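Local coordinates for protein aminoglycoside 3'-phosphotransferase AphA1-IAB (Acinetobacter baumannii, PDB 4GKH) that confers resistance to kanamycin and related aminoglycosides by transferring a phosphate from a nucleoside triphosphate to the antibiotic's 3'-hydroxyl, at residues V162-S165 and D166-D169; G173-V176 and E177-W180. All coordinates share one frame; numbering follows the deposited sequence.

In the fold
Contacts 1 and 2 follow each other along the connection from helix 146-158 into helix 176-184, and their centres lie about 9 Å apart. Both sit toward the surface; among the residues that touch, one is buried in each: F167 in contact 1, V179 in contact 2. Those two residues join them, since F167 CE2 packs on V179 CG2 at 3.8 Å, and V162 reaches V176 in the same apolar cluster. The chemistry differs with the place. Contact 1 is an irregular turn rich in carboxylates and carbonyls, three of whose residues line the kanamycin pocket; contact 2, away from the annotated sites, starts a helix with backbone bonds and a flat amide-on-indole stack.

Contact 1 (V162-S165 and D166-D169). With KAN (kanamycin a), chain M.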
loop_
_atom_site.group_PDB
_atom_site.type_symbol
_atom_site.label_atom_id
_atom_site.label_comp_id
_atom_site.label_asym_id
_atom_site.label_seq_id
_atom_site.Cartn_x
_atom_site.Cartn_y
_atom_site.Cartn_z
ATOM N N VAL A 162 17.635 -1.052 -2.710
ATOM C CA VAL A 162 17.078 0.082 -1.956
ATOM C C VAL A 162 17.278 1.418 -2.686
ATOM O O VAL A 162 18.376 1.733 -3.115
ATOM C CB VAL A 162 17.671 0.147 -0.524
ATOM C CG1 VAL A 162 17.212 1.412 0.206
ATOM C CG2 VAL A 162 17.275 -1.096 0.267
ATOM N N ASP A 163 16.219 2.216 -2.821
ATOM C CA ASP A 163 16.345 3.523 -3.468
ATOM C C ASP A 163 16.816 4.576 -2.471
ATOM O O ASP A 163 15.997 5.186 -1.796
ATOM C CB ASP A 163 14.994 3.952 -4.046
ATOM C CG ASP A 163 15.071 5.260 -4.839
ATOM O OD1 ASP A 163 16.153 5.888 -4.915
ATOM O OD2 ASP A 163 14.027 5.653 -5.391
ATOM N N ALA A 164 18.126 4.810 -2.402
ATOM C CA ALA A 164 18.684 5.713 -1.397
ATOM C C ALA A 164 18.389 7.191 -1.670
ATOM O O ALA A 164 18.604 8.043 -0.809
ATOM C CB ALA A 164 20.191 5.480 -1.239
ATOM N N SER A 165 17.896 7.490 -2.867
ATOM C CA SER A 165 17.536 8.850 -3.222
ATOM C C SER A 165 16.148 9.198 -2.705
ATOM O O SER A 165 15.791 10.368 -2.654
ATOM C CB SER A 165 17.568 9.039 -4.736
ATOM O OG SER A 165 16.464 8.383 -5.335
ATOM N N ASP A 166 15.372 8.188 -2.317
ATOM C CA ASP A 166 13.969 8.394 -1.966
ATOM C C ASP A 166 13.726 8.394 -0.448
ATOM O O ASP A 166 12.594 8.229 -0.010
ATOM C CB ASP A 166 13.089 7.326 -2.648
ATOM C CG ASP A 166 11.616 7.720 -2.725
ATOM O OD1 ASP A 166 11.315 8.937 -2.777
ATOM O OD2 ASP A 166 10.746 6.815 -2.735
ATOM N N PHE A 167 14.777 8.551 0.354
ATOM C CA PHE A 167 14.601 8.547 1.808
ATOM C C PHE A 167 13.849 9.809 2.262
ATOM O O PHE A 167 13.849 10.820 1.559
ATOM C CB PHE A 167 15.951 8.519 2.533
ATOM C CG PHE A 167 16.723 7.231 2.373
ATOM C CD1 PHE A 167 16.093 6.057 1.994
ATOM C CD2 PHE A 167 18.105 7.216 2.597
ATOM C CE1 PHE A 167 16.815 4.882 1.864
ATOM C CE2 PHE A 167 18.836 6.043 2.460
ATOM C CZ PHE A 167 18.196 4.882 2.095
ATOM N N ASP A 168 13.236 9.749 3.444
ATOM C CA ASP A 168 12.632 10.938 4.066
ATOM C C ASP A 168 13.663 12.028 4.377
ATOM O O ASP A 168 14.869 11.778 4.360
ATOM C CB ASP A 168 11.916 10.560 5.361
ATOM C CG ASP A 168 10.742 9.634 5.134
ATOM O OD1 ASP A 168 10.033 9.789 4.112
ATOM O OD2 ASP A 168 10.536 8.747 5.987
ATOM N N ASP A 169 13.191 13.237 4.687
ATOM C CA ASP A 169 14.102 14.363 4.891
ATOM C C ASP A 169 15.059 14.153 6.062
ATOM O O ASP A 169 16.220 14.569 5.998
ATOM C CB ASP A 169 13.326 15.674 5.070
ATOM C CG ASP A 169 12.717 16.179 3.773
ATOM O OD1 ASP A 169 13.282 15.883 2.700
ATOM O OD2 ASP A 169 11.677 16.879 3.828
HETATM C C1 KAN M . 7.247 4.777 -2.561
HETATM C C2 KAN M . 5.845 4.290 -2.848
HETATM C C3 KAN M . 5.685 2.799 -2.617
HETATM C C4 KAN M . 6.674 2.068 -3.525
HETATM C C5 KAN M . 8.076 2.519 -3.162
HETATM C C6 KAN M . 8.991 1.769 -4.129
HETATM C C7 KAN M . 9.674 6.917 1.620
HETATM C C8 KAN M . 9.084 7.621 0.425
HETATM C C9 KAN M . 7.977 6.715 -0.159
HETATM C C10 KAN M . 8.557 5.365 -0.637
HETATM C C11 KAN M . 9.130 4.667 0.622
HETATM C C12 KAN M . 10.229 5.542 1.215
HETATM C C13 KAN M . 8.470 9.954 -0.058
HETATM C C14 KAN M . 8.750 11.211 0.767
HETATM C C15 KAN M . 7.723 11.498 1.838
HETATM C C16 KAN M . 6.371 11.649 1.175
HETATM C C17 KAN M . 6.081 10.334 0.462
HETATM C C18 KAN M . 4.647 10.255 -0.110
HETATM N N1 KAN M . 10.388 2.126 -3.862
HETATM N N2 KAN M . 9.704 3.371 0.222
HETATM N N3 KAN M . 10.748 7.808 2.116
HETATM N N4 KAN M . 8.051 12.753 2.526
HETATM O O5 KAN M . 8.171 3.953 -3.359
HETATM O O6 KAN M . 4.928 5.013 -2.007
HETATM O O7 KAN M . 4.336 2.445 -2.951
HETATM O O8 KAN M . 6.589 0.652 -3.316
HETATM O O9 KAN M . 7.519 4.524 -1.178
HETATM O O10 KAN M . 7.226 7.408 -1.189
HETATM O O11 KAN M . 8.604 8.904 0.899
HETATM O O12 KAN M . 7.107 10.062 -0.543
HETATM O O13 KAN M . 10.073 11.051 1.290
HETATM O O14 KAN M . 5.400 11.869 2.190
HETATM O O15 KAN M . 4.402 8.909 -0.604
HETATM O O HOH W 1 15.804 11.910 -0.055
#
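Two carboxylates come close in this turn, D163 OD2 and D166 OD2 being 4.4 Å apart, and OD2 of D163 also lies 3.3 Å from CB of D166. D163 heads an Asx turn: its OD1 takes S165 N from above the carboxylate plane and S165 OG on the syn side, the latter at 2.5 Å. This double grip should steady the carboxylate and offset some of its charge. In the backbone, D166 N donates to D163 O at 3.1 Å, closing the turn.

F167 folds back over the turn. With CG beside its own backbone N (chi1 -68°), its ring reaches A164, whose CA sits over the face, 3.8 Å from the centroid in a CH-pi contact, while the carbonyl O of A164 lies over that face toward the rim. V162 CG1 comes in at the ring edge. V179 of helix 176-184 also packs on F167.

D166, F167 and D168 line the kanamycin pocket. N235 and R171 hold D168, on OD1 and OD2 respectively. Kanamycin N3 donates both to the backbone O of D166, at 2.8 Å, and to OD1 of D168, which also accepts from kanamycin O13.

Contact 2 (G173-V176 and E177-W180); sequences GWPV and EQVW
The backbone runs extended through W174 and P175 and then turns into helix 176-184, with P175 at the N-cap position. The carbonyl O of P175 serves the first turn: V179 N donates to it at 3.2 Å, while Q178 N makes a weak, bent bond to the same oxygen. One residue on, W180 N donates to V176 O at 2.9 Å, so the regular i to i+4 pattern is already in place.

W174 and Q178 make the main side-chain contact. The Q178 amide lies flat over one face of the indole, the two planes only 7° apart, with NE2 3.6 Å above the plane and over its centre. Its reach comes from an extended chain with CG anti to the backbone N (chi1 -169°). Turned the other way, OE1 of the amide meets P175 CD at 3.4 Å. V179 CG2 approaches W174 CE3 obliquely at 3.8 Å.

E177 bends at chi2 (83°), which brings its carboxylate back over the start of the helix, OE1 lying 3.5 Å from P175 CB and close to V176 CG1. Farther along, the W180 side chain packs against A153, Q154 and M157 of helix 146-158. The arrangement is that of a helix N-terminus with proline at the N-cap, where a flat amide-on-indole stack of residues i and i+4 ties the preceding loop to the first turn.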
loop_
_atom_site.group_PDB
_atom_site.type_symbol
_atom_site.label_atom_id
_atom_site.label_comp_id
_atom_site.label_asym_id
_atom_site.label_seq_id
_atom_site.Cartn_x
_atom_site.Cartn_y
_atom_site.Cartn_z
ATOM N N GLY A 173 20.609 11.747 2.363
ATOM C CA GLY A 173 22.047 11.598 2.208
ATOM C C GLY A 173 22.649 10.511 3.085
ATOM O O GLY A 173 23.851 10.260 3.037
ATOM N N TRP A 174 21.818 9.860 3.894
ATOM C CA TRP A 174 22.280 8.747 4.716
ATOM C C TRP A 174 22.640 7.548 3.843
ATOM O O TRP A 174 21.865 7.167 2.962
ATOM C CB TRP A 174 21.182 8.318 5.707
ATOM C CG TRP A 174 21.009 9.234 6.888
ATOM C CD1 TRP A 174 21.201 10.593 6.921
ATOM C CD2 TRP A 174 20.616 8.853 8.212
ATOM N NE1 TRP A 174 20.952 11.071 8.185
ATOM C CE2 TRP A 174 20.591 10.027 8.996
ATOM C CE3 TRP A 174 20.288 7.633 8.812
ATOM C CZ2 TRP A 174 20.249 10.016 10.347
ATOM C CZ3 TRP A 174 19.947 7.622 10.153
ATOM C CH2 TRP A 174 19.928 8.808 10.907
ATOM N N PRO A 175 23.800 6.922 4.101
ATOM C CA PRO A 175 24.039 5.623 3.455
ATOM C C PRO A 175 22.987 4.628 3.918
ATOM O O PRO A 175 22.598 4.685 5.084
ATOM C CB PRO A 175 25.405 5.211 4.003
ATOM C CG PRO A 175 26.071 6.513 4.398
ATOM C CD PRO A 175 24.950 7.371 4.903
ATOM N N VAL A 176 22.523 3.748 3.035
ATOM C CA VAL A 176 21.528 2.749 3.415
ATOM C C VAL A 176 21.967 1.958 4.659
ATOM O O VAL A 176 21.147 1.659 5.529
ATOM C CB VAL A 176 21.165 1.797 2.244
ATOM C CG1 VAL A 176 22.404 1.081 1.723
ATOM C CG2 VAL A 176 20.089 0.797 2.658
ATOM N N GLU A 177 23.266 1.669 4.751
ATOM C CA GLU A 177 23.828 0.973 5.901
ATOM C C GLU A 177 23.590 1.715 7.216
ATOM O O GLU A 177 23.350 1.087 8.244
ATOM C CB GLU A 177 25.332 0.731 5.705
ATOM C CG GLU A 177 25.661 -0.191 4.528
ATOM C CD GLU A 177 25.698 0.538 3.187
ATOM O OE1 GLU A 177 25.589 1.792 3.177
ATOM O OE2 GLU A 177 25.840 -0.147 2.145
ATOM N N GLN A 178 23.670 3.041 7.189
ATOM C CA GLN A 178 23.381 3.838 8.378
ATOM C C GLN A 178 21.895 3.808 8.774
ATOM O O GLN A 178 21.569 3.744 9.960
ATOM C CB GLN A 178 23.847 5.280 8.199
ATOM C CG GLN A 178 23.821 6.070 9.486
ATOM C CD GLN A 178 24.072 7.544 9.266
ATOM O OE1 GLN A 178 24.523 7.954 8.196
ATOM N NE2 GLN A 178 23.774 8.352 10.275
ATOM N N VAL A 179 21.001 3.869 7.793
ATOM C CA VAL A 179 19.575 3.668 8.062
ATOM C C VAL A 179 19.346 2.309 8.737
ATOM O O VAL A 179 18.655 2.220 9.755
ATOM C CB VAL A 179 18.727 3.834 6.786
ATOM C CG1 VAL A 179 17.235 3.654 7.079
ATOM C CG2 VAL A 179 18.991 5.212 6.163
ATOM N N TRP A 180 19.970 1.262 8.200
ATOM C CA TRP A 180 19.865 -0.077 8.771
ATOM C C TRP A 180 20.363 -0.120 10.227
ATOM O O TRP A 180 19.667 -0.597 11.110
ATOM C CB TRP A 180 20.642 -1.068 7.890
ATOM C CG TRP A 180 20.629 -2.476 8.354
ATOM C CD1 TRP A 180 21.672 -3.160 8.923
ATOM C CD2 TRP A 180 19.543 -3.402 8.261
ATOM N NE1 TRP A 180 21.292 -4.451 9.204
ATOM C CE2 TRP A 180 19.990 -4.625 8.807
ATOM C CE3 TRP A 180 18.234 -3.315 7.781
ATOM C CZ2 TRP A 180 19.176 -5.752 8.875
ATOM C CZ3 TRP A 180 17.422 -4.447 7.856
ATOM C CH2 TRP A 180 17.892 -5.636 8.409
#